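Local coordinates for protein putative TetR family transcriptional regulator (Streptomyces coelicolor A3, PDB 3BQY) that probably binds operator DNA through an N-terminal helix-turn-helix domain and represses transcription as a two-subunit regulator of the TetR family, at residues D93-F98 with H143-Q148. Sequence-based numbering, arbitrary orientation.
Sequences DGARVF and HTLEEQ
In the all-helical C-terminal domain of this TetR-type regulator, the first turn of the short helix 94-99 packs on helix 126-151, with Ala-95 meeting Gln-148, Leu-145 and Thr-144. The two segment axes approach to 8.6 Å, their N-to-C directions 139° apart, an oblique, antiparallel-leaning crossing. Gln-148, extended beyond CG, reaches the helix start, where Ala-95 N donates to Gln-148 OE1 (2.9 Å, 164° at the hydrogen), in the carbonyl plane and on a lone pair. A water also donates to Gln-148 OE1 (2.7 Å) and accepts from Arg-96 N, so one amide oxygen serves two N-H groups, one directly and one through water. Beside this bond, Ala-95 CB points at helix 126-151, 3.6 Å from Leu-145 N and 3.9 Å from Thr-144 CG2. With CG anti to its carbonyl carbon (chi1 -82°), Leu-145 leans toward helix 94-99 and brings CD2 within 3.5 Å of Arg-96 CG, the side chains crossing nearly at right angles. Gln-148 NE2 donates to Leu-88 O, tying in helix 73-89. Toward the DNA-binding domain, Arg-96 forms a salt bridge with Asp-21, and Asp-93 OD2 accepts from Leu-20 N. Leu-145 also packs on Leu-145 of the second subunit.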
ATOM      1  N   ASP A  93     -13.064   2.538  -1.500  1.00 23.94           N
ATOM      2  CA  ASP A  93     -12.005   1.804  -2.204  1.00 24.45           C
ATOM      3  C   ASP A  93     -11.115   2.700  -3.092  1.00 23.95           C
ATOM      4  O   ASP A  93     -10.506   2.218  -4.038  1.00 24.34           O
ATOM      5  CB  ASP A  93     -12.602   0.682  -3.061  1.00 23.97           C
ATOM      6  CG  ASP A  93     -13.342  -0.348  -2.235  1.00 27.35           C
ATOM      7  OD1 ASP A  93     -12.864  -0.656  -1.118  1.00 29.46           O
ATOM      8  OD2 ASP A  93     -14.391  -0.847  -2.718  1.00 26.23           O
ATOM      9  N   GLY A  94     -11.024   3.985  -2.775  1.00 23.86           N
ATOM     10  CA  GLY A  94     -10.253   4.913  -3.609  1.00 23.24           C
ATOM     11  C   GLY A  94      -8.767   4.566  -3.699  1.00 23.39           C
ATOM     12  O   GLY A  94      -8.157   4.680  -4.765  1.00 22.97           O
ATOM     13  N   ALA A  95      -8.160   4.172  -2.585  1.00 23.54           N
ATOM     14  CA  ALA A  95      -6.728   3.797  -2.618  1.00 24.31           C
ATOM     15  C   ALA A  95      -6.463   2.582  -3.531  1.00 23.90           C
ATOM     16  O   ALA A  95      -5.447   2.526  -4.216  1.00 23.51           O
ATOM     17  CB  ALA A  95      -6.195   3.552  -1.183  1.00 23.82           C
ATOM     18  N   ARG A  96      -7.370   1.610  -3.530  1.00 24.30           N
ATOM     19  CA  ARG A  96      -7.269   0.437  -4.419  1.00 24.52           C
ATOM     20  C   ARG A  96      -7.312   0.864  -5.869  1.00 24.62           C
ATOM     21  O   ARG A  96      -6.553   0.356  -6.702  1.00 24.60           O
ATOM     22  CB  ARG A  96      -8.406  -0.563  -4.150  1.00 24.24           C
ATOM     23  CG  ARG A  96      -8.224  -1.326  -2.838  1.00 25.73           C
ATOM     24  CD  ARG A  96      -9.388  -2.289  -2.531  1.00 25.77           C
ATOM     25  NE  ARG A  96      -9.621  -3.249  -3.605  1.00 29.03           N
ATOM     26  CZ  ARG A  96     -10.762  -3.926  -3.754  1.00 32.26           C
ATOM     27  NH1 ARG A  96     -11.763  -3.748  -2.902  1.00 30.18           N
ATOM     28  NH2 ARG A  96     -10.905  -4.766  -4.764  1.00 32.00           N
ATOM     29  N   VAL A  97      -8.209   1.805  -6.190  1.00 23.85           N
ATOM     30  CA  VAL A  97      -8.301   2.291  -7.560  1.00 23.68           C
ATOM     31  C   VAL A  97      -7.002   3.011  -7.958  1.00 24.24           C
ATOM     32  O   VAL A  97      -6.460   2.780  -9.041  1.00 24.07           O
ATOM     33  CB  VAL A  97      -9.531   3.218  -7.764  1.00 23.13           C
ATOM     34  CG1 VAL A  97      -9.570   3.793  -9.190  1.00 22.72           C
ATOM     35  CG2 VAL A  97     -10.870   2.461  -7.442  1.00 22.98           C
ATOM     36  N   PHE A  98      -6.530   3.909  -7.101  1.00 23.47           N
ATOM     37  CA  PHE A  98      -5.293   4.653  -7.377  1.00 24.81           C
ATOM     38  C   PHE A  98      -4.070   3.723  -7.472  1.00 26.14           C
ATOM     39  O   PHE A  98      -3.298   3.817  -8.434  1.00 26.78           O
ATOM     40  CB  PHE A  98      -5.078   5.706  -6.285  1.00 23.33           C
ATOM     41  CG  PHE A  98      -3.902   6.611  -6.531  1.00 24.95           C
ATOM     42  CD1 PHE A  98      -3.972   7.609  -7.493  1.00 25.64           C
ATOM     43  CD2 PHE A  98      -2.703   6.432  -5.805  1.00 25.08           C
ATOM     44  CE1 PHE A  98      -2.875   8.459  -7.742  1.00 27.18           C
ATOM     45  CE2 PHE A  98      -1.614   7.279  -6.034  1.00 24.93           C
ATOM     46  CZ  PHE A  98      -1.697   8.280  -7.012  1.00 24.67           C
ATOM     47  N   HIS A 143      -0.882   3.165   3.735  1.00 22.00           N
ATOM     48  CA  HIS A 143      -1.685   3.553   4.904  1.00 22.44           C
ATOM     49  C   HIS A 143      -3.179   3.659   4.550  1.00 22.30           C
ATOM     50  O   HIS A 143      -4.059   3.166   5.287  1.00 21.78           O
ATOM     51  CB  HIS A 143      -1.244   4.924   5.454  1.00 22.25           C
ATOM     52  CG  HIS A 143      -2.264   5.524   6.362  1.00 24.90           C
ATOM     53  ND1 HIS A 143      -2.280   5.288   7.720  1.00 27.80           N
ATOM     54  CD2 HIS A 143      -3.365   6.275   6.095  1.00 27.53           C
ATOM     55  CE1 HIS A 143      -3.325   5.899   8.259  1.00 27.41           C
ATOM     56  NE2 HIS A 143      -4.006   6.495   7.293  1.00 28.89           N
ATOM     57  N   THR A 144      -3.475   4.318   3.432  1.00 21.96           N
ATOM     58  CA  THR A 144      -4.871   4.582   3.053  1.00 22.59           C
ATOM     59  C   THR A 144      -5.572   3.277   2.620  1.00 23.83           C
ATOM     60  O   THR A 144      -6.742   3.038   2.953  1.00 23.51           O
ATOM     61  CB  THR A 144      -4.942   5.685   1.965  1.00 22.77           C
ATOM     62  OG1 THR A 144      -4.179   6.824   2.422  1.00 24.01           O
ATOM     63  CG2 THR A 144      -6.421   6.147   1.774  1.00 22.72           C
ATOM     64  N   LEU A 145      -4.850   2.419   1.912  1.00 24.02           N
ATOM     65  CA  LEU A 145      -5.376   1.088   1.573  1.00 26.26           C
ATOM     66  C   LEU A 145      -5.812   0.334   2.803  1.00 26.33           C
ATOM     67  O   LEU A 145      -6.914  -0.251   2.854  1.00 26.43           O
ATOM     68  CB  LEU A 145      -4.300   0.253   0.873  1.00 25.52           C
ATOM     69  CG  LEU A 145      -4.059   0.433  -0.607  1.00 31.04           C
ATOM     70  CD1 LEU A 145      -2.766  -0.266  -0.937  1.00 31.49           C
ATOM     71  CD2 LEU A 145      -5.219  -0.197  -1.395  1.00 31.19           C
ATOM     72  N   GLU A 146      -4.944   0.322   3.808  1.00 26.69           N
ATOM     73  CA  GLU A 146      -5.251  -0.405   5.041  1.00 26.88           C
ATOM     74  C   GLU A 146      -6.330   0.265   5.889  1.00 26.94           C
ATOM     75  O   GLU A 146      -7.159  -0.415   6.492  1.00 26.06           O
ATOM     76  CB  GLU A 146      -3.979  -0.707   5.831  1.00 27.38           C
ATOM     77  CG  GLU A 146      -2.926  -1.506   4.968  1.00 30.71           C
ATOM     78  CD  GLU A 146      -3.335  -2.971   4.593  1.00 35.37           C
ATOM     79  OE1 GLU A 146      -4.546  -3.296   4.450  1.00 38.90           O
ATOM     80  OE2 GLU A 146      -2.410  -3.806   4.436  1.00 34.77           O
ATOM     81  N   GLU A 147      -6.359   1.599   5.895  1.00 26.88           N
ATOM     82  CA  GLU A 147      -7.452   2.332   6.554  1.00 27.63           C
ATOM     83  C   GLU A 147      -8.792   1.990   5.902  1.00 27.89           C
ATOM     84  O   GLU A 147      -9.790   1.700   6.602  1.00 28.26           O
ATOM     85  CB  GLU A 147      -7.213   3.853   6.497  1.00 27.46           C
ATOM     86  CG  GLU A 147      -8.443   4.645   6.971  1.00 29.95           C
ATOM     87  CD  GLU A 147      -8.183   6.144   7.143  1.00 29.67           C
ATOM     88  OE1 GLU A 147      -7.042   6.609   6.967  1.00 30.82           O
ATOM     89  OE2 GLU A 147      -9.153   6.845   7.482  1.00 36.14           O
ATOM     90  N   GLN A 148      -8.832   1.997   4.565  1.00 27.41           N
ATOM     91  CA  GLN A 148     -10.083   1.680   3.862  1.00 28.20           C
ATOM     92  C   GLN A 148     -10.514   0.216   4.010  1.00 29.11           C
ATOM     93  O   GLN A 148     -11.719  -0.074   4.121  1.00 30.25           O
ATOM     94  CB  GLN A 148     -10.044   2.135   2.401  1.00 27.63           C
ATOM     95  CG  GLN A 148     -10.104   3.665   2.337  1.00 26.73           C
ATOM     96  CD  GLN A 148     -10.043   4.214   0.943  1.00 27.08           C
ATOM     97  OE1 GLN A 148      -9.217   3.787   0.135  1.00 27.37           O
ATOM     98  NE2 GLN A 148     -10.891   5.204   0.660  1.00 24.82           N
TER
HETATM   99  O   HOH W   1      -9.022   1.270  -0.946  1.00 26.72           O